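Probable ATP-dependent kinase TDA10 (PDB 1ODF) is probably an ATP-dependent kinase of still unknown specificity that resembles bacterial pantothenate kinase in its structure. Local coordinates at residues 33-38 / 156-161; 206-211 / 263-268; 47-52 / 65-70. All coordinates share one frame; numbering follows the deposited sequence.

Contact 1: residues 33-38 / 156-161; sequences FIFFSG and FILEGW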
loop_
_atom_site.group_PDB
_atom_site.type_symbol
_atom_site.label_atom_id
_atom_site.label_comp_id
_atom_site.label_asym_id
_atom_site.label_seq_id
_atom_site.Cartn_x
_atom_site.Cartn_y
_atom_site.Cartn_z
ATOM N N PHE A 33 0.018 -14.129 -0.429
ATOM C CA PHE A 33 0.277 -12.697 -0.427
ATOM C C PHE A 33 0.375 -12.154 0.997
ATOM O O PHE A 33 -0.236 -12.690 1.928
ATOM C CB PHE A 33 -0.818 -11.942 -1.186
ATOM C CG PHE A 33 -0.643 -11.978 -2.675
ATOM C CD1 PHE A 33 -0.722 -13.185 -3.373
ATOM C CD2 PHE A 33 -0.349 -10.814 -3.378
ATOM C CE1 PHE A 33 -0.504 -13.232 -4.753
ATOM C CE2 PHE A 33 -0.129 -10.849 -4.758
ATOM C CZ PHE A 33 -0.207 -12.062 -5.448
ATOM N N ILE A 34 1.178 -11.109 1.156
ATOM C CA ILE A 34 1.332 -10.454 2.440
ATOM C C ILE A 34 1.192 -8.953 2.185
ATOM O O ILE A 34 2.047 -8.328 1.544
ATOM C CB ILE A 34 2.690 -10.766 3.083
ATOM C CG1 ILE A 34 2.807 -12.272 3.330
ATOM C CG2 ILE A 34 2.808 -10.023 4.419
ATOM C CD1 ILE A 34 4.093 -12.687 3.978
ATOM N N PHE A 35 0.084 -8.400 2.670
ATOM C CA PHE A 35 -0.228 -6.994 2.497
ATOM C C PHE A 35 0.117 -6.156 3.715
ATOM O O PHE A 35 -0.208 -6.525 4.854
ATOM C CB PHE A 35 -1.724 -6.807 2.216
ATOM C CG PHE A 35 -2.197 -7.434 0.937
ATOM C CD1 PHE A 35 -3.316 -8.264 0.933
ATOM C CD2 PHE A 35 -1.550 -7.169 -0.274
ATOM C CE1 PHE A 35 -3.792 -8.825 -0.258
ATOM C CE2 PHE A 35 -2.014 -7.724 -1.476
ATOM C CZ PHE A 35 -3.139 -8.553 -1.468
ATOM N N PHE A 36 0.789 -5.033 3.470
ATOM C CA PHE A 36 1.113 -4.097 4.535
ATOM C C PHE A 36 0.352 -2.834 4.207
ATOM O O PHE A 36 0.425 -2.337 3.078
ATOM C CB PHE A 36 2.609 -3.798 4.608
ATOM C CG PHE A 36 3.418 -4.909 5.220
ATOM C CD1 PHE A 36 3.697 -6.070 4.498
ATOM C CD2 PHE A 36 3.913 -4.788 6.512
ATOM C CE1 PHE A 36 4.462 -7.088 5.058
ATOM C CE2 PHE A 36 4.682 -5.802 7.083
ATOM C CZ PHE A 36 4.959 -6.952 6.355
ATOM N N SER A 37 -0.394 -2.336 5.192
ATOM C CA SER A 37 -1.198 -1.130 5.035
ATOM C C SER A 37 -1.048 -0.214 6.247
ATOM O O SER A 37 -1.107 -0.662 7.398
ATOM C CB SER A 37 -2.673 -1.507 4.871
ATOM O OG SER A 37 -3.450 -0.401 4.461
ATOM N N GLY A 38 -0.862 1.071 5.983
ATOM C CA GLY A 38 -0.715 2.022 7.068
ATOM C C GLY A 38 -0.635 3.445 6.553
ATOM O O GLY A 38 -0.222 3.668 5.418
ATOM N N PHE A 156 4.431 -13.234 -1.894
ATOM C CA PHE A 156 4.490 -11.924 -2.512
ATOM C C PHE A 156 4.053 -10.844 -1.539
ATOM O O PHE A 156 2.918 -10.825 -1.054
ATOM C CB PHE A 156 3.632 -11.859 -3.777
ATOM C CG PHE A 156 3.864 -10.619 -4.573
ATOM C CD1 PHE A 156 3.320 -9.400 -4.165
ATOM C CD2 PHE A 156 4.703 -10.640 -5.690
ATOM C CE1 PHE A 156 3.613 -8.223 -4.852
ATOM C CE2 PHE A 156 5.003 -9.457 -6.388
ATOM C CZ PHE A 156 4.458 -8.253 -5.966
ATOM N N ILE A 157 4.980 -9.937 -1.274
ATOM C CA ILE A 157 4.767 -8.838 -0.353
ATOM C C ILE A 157 4.416 -7.567 -1.108
ATOM O O ILE A 157 5.183 -7.111 -1.951
ATOM C CB ILE A 157 6.047 -8.593 0.490
ATOM C CG1 ILE A 157 6.424 -9.880 1.228
ATOM C CG2 ILE A 157 5.834 -7.452 1.473
ATOM C CD1 ILE A 157 7.693 -9.770 2.044
ATOM N N LEU A 158 3.244 -7.013 -0.818
ATOM C CA LEU A 158 2.807 -5.771 -1.446
ATOM C C LEU A 158 2.462 -4.790 -0.317
ATOM O O LEU A 158 1.879 -5.187 0.701
ATOM C CB LEU A 158 1.584 -6.008 -2.342
ATOM C CG LEU A 158 1.064 -4.778 -3.102
ATOM C CD1 LEU A 158 2.112 -4.312 -4.120
ATOM C CD2 LEU A 158 -0.245 -5.117 -3.791
ATOM N N GLU A 159 2.828 -3.522 -0.491
ATOM C CA GLU A 159 2.563 -2.520 0.534
ATOM C C GLU A 159 2.135 -1.175 -0.036
ATOM O O GLU A 159 2.616 -0.752 -1.087
ATOM C CB GLU A 159 3.801 -2.329 1.412
ATOM C CG GLU A 159 4.955 -1.612 0.725
ATOM C CD GLU A 159 4.839 -0.088 0.780
ATOM O OE1 GLU A 159 5.549 0.573 -0.003
ATOM O OE2 GLU A 159 4.055 0.451 1.600
ATOM N N GLY A 160 1.225 -0.518 0.682
ATOM C CA GLY A 160 0.715 0.783 0.287
ATOM C C GLY A 160 -0.054 1.406 1.444
ATOM O O GLY A 160 -0.450 0.712 2.388
ATOM N N TRP A 161 -0.275 2.716 1.368
ATOM C CA TRP A 161 -0.987 3.433 2.421
ATOM C C TRP A 161 -2.504 3.244 2.353
ATOM O O TRP A 161 -3.202 3.542 3.321
ATOM C CB TRP A 161 -0.653 4.940 2.379
ATOM C CG TRP A 161 -1.114 5.609 1.128
ATOM C CD1 TRP A 161 -0.435 5.698 -0.056
ATOM C CD2 TRP A 161 -2.405 6.175 0.892
ATOM N NE1 TRP A 161 -1.232 6.280 -1.019
ATOM C CE2 TRP A 161 -2.448 6.578 -0.463
ATOM C CE3 TRP A 161 -3.539 6.376 1.693
ATOM C CZ2 TRP A 161 -3.577 7.163 -1.032
ATOM C CZ3 TRP A 161 -4.655 6.957 1.127
ATOM C CH2 TRP A 161 -4.667 7.343 -0.224
#
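Different first torsions bring the rings of Phe33 and Phe156 together: Phe33 sends CG anti to its carbonyl carbon (chi1 -80°), whereas Phe156 sends CG anti to its backbone N (chi1 -169°). The two strands, 33-37 and 156-160, are parallel neighbours at the centre of the P-loop kinase sheet, and strand 33-37 runs straight into the predicted ATP-binding loop at Gly38. CB of Phe156 sits over the middle of the Phe33 ring, 4.1 Å from its centroid, a CH-pi contact, while the ring planes meet at an oblique 33°. On the same face CE2 of Phe35 meets CD2 of Leu158 at 3.9 Å, with CB of Leu158 lying in the plane of the Phe35 ring at its edge. With Phe33 cut back to an alanine, CB of Phe156 is likely to lose its aromatic cover, opening a gap between Phe156 and Phe35. The other face carries Ile34, Ile157 and Phe36, where CE1 of Phe36 touches CG2 of Ile157, and helix 44-59 covers Phe36 through Ser48. Four backbone hydrogen bonds bind the strands in an alternating parallel ladder, starting with Ile34 N to Phe156 O at 2.8 Å. At the end of the strand Ser37 OG bonds to Leu163 O, and past it Gly38 O accepts a bond from Lys44 NZ. The last rung joins Gly160 N to Phe36 O at 3.1 Å, nearly along the C=O axis.

Contact 2: residues 206-211 / 263-268; sequences GIVFTT and ESLGSI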
loop_
_atom_site.group_PDB
_atom_site.type_symbol
_atom_site.label_atom_id
_atom_site.label_comp_id
_atom_site.label_asym_id
_atom_site.label_seq_id
_atom_site.Cartn_x
_atom_site.Cartn_y
_atom_site.Cartn_z
ATOM N N GLY A 206 -2.486 -10.212 6.521
ATOM C CA GLY A 206 -2.466 -8.767 6.507
ATOM C C GLY A 206 -1.839 -8.139 7.725
ATOM O O GLY A 206 -1.995 -8.635 8.839
ATOM N N ILE A 207 -1.119 -7.045 7.499
ATOM C CA ILE A 207 -0.472 -6.291 8.564
ATOM C C ILE A 207 -1.055 -4.889 8.468
ATOM O O ILE A 207 -0.810 -4.167 7.501
ATOM C CB ILE A 207 1.053 -6.176 8.368
ATOM C CG1 ILE A 207 1.657 -7.543 7.989
ATOM C CG2 ILE A 207 1.678 -5.575 9.642
ATOM C CD1 ILE A 207 1.573 -8.578 9.066
ATOM N N VAL A 208 -1.833 -4.513 9.472
ATOM C CA VAL A 208 -2.474 -3.214 9.475
ATOM C C VAL A 208 -1.962 -2.309 10.576
ATOM O O VAL A 208 -1.907 -2.695 11.749
ATOM C CB VAL A 208 -4.012 -3.356 9.617
ATOM C CG1 VAL A 208 -4.663 -1.965 9.743
ATOM C CG2 VAL A 208 -4.575 -4.098 8.408
ATOM N N PHE A 209 -1.583 -1.101 10.171
ATOM C CA PHE A 209 -1.083 -0.078 11.079
ATOM C C PHE A 209 -2.141 1.011 11.175
ATOM O O PHE A 209 -2.564 1.564 10.149
ATOM C CB PHE A 209 0.189 0.587 10.521
ATOM C CG PHE A 209 1.466 -0.193 10.737
ATOM C CD1 PHE A 209 1.482 -1.584 10.721
ATOM C CD2 PHE A 209 2.672 0.483 10.914
ATOM C CE1 PHE A 209 2.681 -2.285 10.877
ATOM C CE2 PHE A 209 3.871 -0.207 11.070
ATOM C CZ PHE A 209 3.874 -1.596 11.051
ATOM N N THR A 210 -2.591 1.307 12.389
ATOM C CA THR A 210 -3.524 2.403 12.570
ATOM C C THR A 210 -2.949 3.266 13.705
ATOM O O THR A 210 -1.987 2.867 14.367
ATOM C CB THR A 210 -4.955 1.922 12.906
ATOM O OG1 THR A 210 -5.866 3.006 12.684
ATOM C CG2 THR A 210 -5.060 1.469 14.356
ATOM N N THR A 211 -3.510 4.449 13.923
ATOM C CA THR A 211 -2.997 5.326 14.967
ATOM C C THR A 211 -4.133 5.920 15.798
ATOM O O THR A 211 -5.297 5.795 15.423
ATOM C CB THR A 211 -2.131 6.453 14.338
ATOM O OG1 THR A 211 -1.541 7.248 15.373
ATOM C CG2 THR A 211 -2.968 7.330 13.422
ATOM N N GLU A 263 -10.910 -5.770 10.059
ATOM C CA GLU A 263 -9.845 -6.744 10.279
ATOM C C GLU A 263 -9.846 -7.834 9.205
ATOM O O GLU A 263 -9.836 -9.034 9.512
ATOM C CB GLU A 263 -10.009 -7.400 11.648
ATOM C CG GLU A 263 -9.776 -6.484 12.827
ATOM C CD GLU A 263 -9.922 -7.224 14.142
ATOM O OE1 GLU A 263 -11.068 -7.451 14.583
ATOM O OE2 GLU A 263 -8.888 -7.602 14.729
ATOM N N SER A 264 -9.854 -7.431 7.945
ATOM C CA SER A 264 -9.875 -8.433 6.902
ATOM C C SER A 264 -9.009 -8.128 5.691
ATOM O O SER A 264 -9.311 -8.580 4.589
ATOM C CB SER A 264 -11.317 -8.696 6.458
ATOM O OG SER A 264 -11.869 -7.557 5.837
ATOM N N LEU A 265 -7.949 -7.349 5.887
ATOM C CA LEU A 265 -7.038 -7.058 4.789
ATOM C C LEU A 265 -6.507 -8.423 4.334
ATOM O O LEU A 265 -6.346 -8.679 3.144
ATOM C CB LEU A 265 -5.880 -6.170 5.261
ATOM C CG LEU A 265 -4.726 -5.996 4.264
ATOM C CD1 LEU A 265 -5.238 -5.364 2.974
ATOM C CD2 LEU A 265 -3.627 -5.149 4.889
ATOM N N GLY A 266 -6.250 -9.296 5.305
ATOM C CA GLY A 266 -5.767 -10.631 5.002
ATOM C C GLY A 266 -6.925 -11.614 4.949
ATOM O O GLY A 266 -7.815 -11.580 5.808
ATOM N N SER A 267 -6.924 -12.493 3.950
ATOM C CA SER A 267 -7.988 -13.485 3.822
ATOM C C SER A 267 -7.837 -14.618 4.845
ATOM O O SER A 267 -8.822 -15.216 5.265
ATOM C CB SER A 267 -8.020 -14.069 2.408
ATOM O OG SER A 267 -6.981 -15.015 2.214
ATOM N N ILE A 268 -6.609 -14.911 5.258
ATOM C CA ILE A 268 -6.388 -15.976 6.231
ATOM C C ILE A 268 -6.353 -15.429 7.652
ATOM O O ILE A 268 -7.038 -15.937 8.536
ATOM C CB ILE A 268 -5.078 -16.706 5.965
ATOM C CG1 ILE A 268 -5.098 -17.307 4.554
ATOM C CG2 ILE A 268 -4.863 -17.763 7.031
ATOM C CD1 ILE A 268 -3.777 -17.867 4.105
#
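This is a small, buried, apolar contact between a strand of the central sheet, 204-211, and the loop that leads from helix 249-262 into strand 269-275, the next strand of that sheet. It rests on Leu265 against Val208, and on two glycines. The methyl CD2 of Leu265 meets CG2 of Val208 at 3.8 Å, the two side chains slanting across one another, and CB of Leu265 adds a second touch to the same methyl at 4.0 Å. Val208 turns CG2 anti to its carbonyl carbon and CG1 anti to its backbone N (chi1 175°), which sets CG2 beside the backbone N and in front of the leucine. CD2 of Leu265 also lies 4.1 Å from CA of Gly206, so that one methyl group spans the backbone of Gly206 and the side chain of Val208.

Beside it the main chains come very close: the CA atoms of Gly206 and Gly266 are 4.1 Å apart, and Gly206 N is 3.6 Å from Gly266 CA. A CB on either glycine would run into the backbone of the other, so the lack of side chains is what permits this approach. Two of the loop's polar groups bond outside the contact: Gly266 N to Thr270 OG1 and Ser267 OG to Ser204 N.

Around this core, Phe259 of helix 249-262 packs on both Val208 and Leu265, Leu265 reaches across to Phe35 and Ser37 of strand 32-37, and backbone bonds tie Gly206 to Ala269 and Leu271 of strand 269-275 and Ile207 to Phe35 and Ser37 of strand 32-37.

Contact 3: residues 47-52 / 65-70; sequences TSIQIY and IGYASI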
loop_
_atom_site.group_PDB
_atom_site.type_symbol
_atom_site.label_atom_id
_atom_site.label_comp_id
_atom_site.label_asym_id
_atom_site.label_seq_id
_atom_site.Cartn_x
_atom_site.Cartn_y
_atom_site.Cartn_z
ATOM N N THR A 47 8.934 -1.360 7.672
ATOM C CA THR A 47 8.595 -2.654 8.260
ATOM C C THR A 47 8.446 -3.766 7.210
ATOM O O THR A 47 8.914 -4.898 7.416
ATOM C CB THR A 47 7.301 -2.564 9.093
ATOM O OG1 THR A 47 7.444 -1.544 10.088
ATOM C CG2 THR A 47 7.019 -3.892 9.788
ATOM N N SER A 48 7.798 -3.448 6.093
ATOM C CA SER A 48 7.606 -4.428 5.016
ATOM C C SER A 48 8.954 -4.846 4.432
ATOM O O SER A 48 9.173 -6.023 4.136
ATOM C CB SER A 48 6.702 -3.854 3.909
ATOM O OG SER A 48 7.305 -2.764 3.227
ATOM N N ILE A 49 9.857 -3.879 4.279
ATOM C CA ILE A 49 11.187 -4.158 3.750
ATOM C C ILE A 49 11.953 -5.085 4.702
ATOM O O ILE A 49 12.645 -6.013 4.256
ATOM C CB ILE A 49 11.993 -2.840 3.533
ATOM C CG1 ILE A 49 11.423 -2.070 2.341
ATOM C CG2 ILE A 49 13.455 -3.144 3.272
ATOM C CD1 ILE A 49 11.590 -2.786 1.003
ATOM N N GLN A 50 11.825 -4.834 6.004
ATOM C CA GLN A 50 12.489 -5.665 6.998
ATOM C C GLN A 50 11.979 -7.103 6.919
ATOM O O GLN A 50 12.745 -8.056 7.042
ATOM C CB GLN A 50 12.237 -5.127 8.407
ATOM C CG GLN A 50 12.999 -3.863 8.753
ATOM C CD GLN A 50 12.705 -3.398 10.167
ATOM O OE1 GLN A 50 11.597 -2.954 10.465
ATOM N NE2 GLN A 50 13.693 -3.504 11.045
ATOM N N ILE A 51 10.677 -7.252 6.715
ATOM C CA ILE A 51 10.075 -8.573 6.636
ATOM C C ILE A 51 10.593 -9.279 5.376
ATOM O O ILE A 51 10.910 -10.475 5.408
ATOM C CB ILE A 51 8.531 -8.479 6.620
ATOM C CG1 ILE A 51 8.039 -8.026 7.999
ATOM C CG2 ILE A 51 7.919 -9.813 6.273
ATOM C CD1 ILE A 51 8.562 -8.881 9.144
ATOM N N TYR A 52 10.689 -8.532 4.274
ATOM C CA TYR A 52 11.197 -9.079 3.023
ATOM C C TYR A 52 12.543 -9.723 3.320
ATOM O O TYR A 52 12.751 -10.902 3.045
ATOM C CB TYR A 52 11.395 -7.966 1.993
ATOM C CG TYR A 52 11.941 -8.429 0.650
ATOM C CD1 TYR A 52 12.975 -7.734 0.026
ATOM C CD2 TYR A 52 11.394 -9.528 -0.016
ATOM C CE1 TYR A 52 13.455 -8.117 -1.229
ATOM C CE2 TYR A 52 11.863 -9.919 -1.274
ATOM C CZ TYR A 52 12.895 -9.205 -1.874
ATOM O OH TYR A 52 13.365 -9.565 -3.118
ATOM N N ILE A 65 10.627 -15.351 -3.095
ATOM C CA ILE A 65 10.017 -14.215 -2.408
ATOM C C ILE A 65 9.982 -12.945 -3.259
ATOM O O ILE A 65 11.010 -12.479 -3.735
ATOM C CB ILE A 65 10.782 -13.869 -1.098
ATOM C CG1 ILE A 65 11.051 -15.140 -0.280
ATOM C CG2 ILE A 65 9.975 -12.863 -0.273
ATOM C CD1 ILE A 65 9.808 -15.856 0.212
ATOM N N GLY A 66 8.794 -12.382 -3.433
ATOM C CA GLY A 66 8.658 -11.160 -4.208
ATOM C C GLY A 66 8.233 -9.983 -3.339
ATOM O O GLY A 66 7.579 -10.152 -2.305
ATOM N N TYR A 67 8.603 -8.780 -3.755
ATOM C CA TYR A 67 8.248 -7.583 -3.007
ATOM C C TYR A 67 7.947 -6.429 -3.942
ATOM O O TYR A 67 8.580 -6.277 -4.988
ATOM C CB TYR A 67 9.392 -7.181 -2.062
ATOM C CG TYR A 67 9.143 -5.888 -1.311
ATOM C CD1 TYR A 67 9.231 -4.644 -1.955
ATOM C CD2 TYR A 67 8.769 -5.907 0.030
ATOM C CE1 TYR A 67 8.940 -3.456 -1.284
ATOM C CE2 TYR A 67 8.481 -4.728 0.718
ATOM C CZ TYR A 67 8.564 -3.507 0.056
ATOM O OH TYR A 67 8.272 -2.350 0.745
ATOM N N ALA A 68 6.974 -5.613 -3.559
ATOM C CA ALA A 68 6.625 -4.453 -4.350
ATOM C C ALA A 68 5.815 -3.452 -3.540
ATOM O O ALA A 68 5.081 -3.818 -2.625
ATOM C CB ALA A 68 5.834 -4.874 -5.594
ATOM N N SER A 69 6.001 -2.179 -3.859
ATOM C CA SER A 69 5.229 -1.111 -3.247
ATOM C C SER A 69 4.192 -0.847 -4.324
ATOM O O SER A 69 4.499 -0.933 -5.515
ATOM C CB SER A 69 6.072 0.146 -3.049
ATOM O OG SER A 69 5.241 1.299 -3.042
ATOM N N ILE A 70 2.963 -0.555 -3.935
ATOM C CA ILE A 70 1.954 -0.280 -4.945
ATOM C C ILE A 70 2.410 0.878 -5.846
ATOM O O ILE A 70 2.060 0.930 -7.025
ATOM C CB ILE A 70 0.576 0.057 -4.295
ATOM C CG1 ILE A 70 -0.484 0.264 -5.382
ATOM C CG2 ILE A 70 0.697 1.285 -3.407
ATOM C CD1 ILE A 70 -0.798 -0.987 -6.195
HETATM O O HOH W 1 11.233 -8.693 -5.254
#
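Tyr67 is gripped along its length by three residues of helix 44-59. At its far end OH donates a hydrogen bond to OG of Ser48, 2.7 Å away and in the plane of the ring at its edge. Over one face of the Tyr67 ring lies CD1 of Ile49, 3.7 Å from the centroid, the isoleucine crossing the tyrosine at about a right angle. At the near end the roles reverse, for CB of Tyr67 sits over the centre of the Tyr52 ring, 3.7 Å from its centroid, and the two ring planes are inclined at 44°. CG2 of Ile65 packs against the edge of Tyr52, 3.6 Å from CD2. Both tyrosines hold CG anti to the backbone N (chi1 179° in Tyr52), which carries each ring out toward the other segment.

Helix 44-59 is the helix that follows the predicted P-loop, and strand 65-69 is an outermost strand of the kinase sheet; segment 47-52 runs nearly antiparallel (167°) to that strand, the two elements forming a beta-alpha-beta crossover with strand 32-37. A water links Tyr52 OH, 3.1 Å away, to Tyr67 N, whose hydrogen bond it accepts. Farther out, Ser48 OG is also bonded to Ser45 O one turn back in the helix, which fixes the hydroxyl that receives Tyr67. Tyr67 also touches Ile157 and Glu159 of strand 155-160, the next strand in the sheet.

Overall arrangement
All three contacts belong to one mixed sheet, in which strands 65-69, 155-160, 32-37, 204-211 and 269-275 stand side by side. Contact 1 joins two of the inner strands; contact 3 lies about 7 Å from it, centre to centre, and contact 2 about 9 Å away on the other flank, while contacts 2 and 3 are about 15 Å apart. Along the chain, contact 3 falls between the two strands of contact 1, and contact 2 comes last. Backbone bonds join them, Ile157 to Gly66 and Ala68, and Phe35 to Ile207. Contact 1 includes Gly38, the first residue of the predicted ATP-binding loop, and the other two come close to that loop.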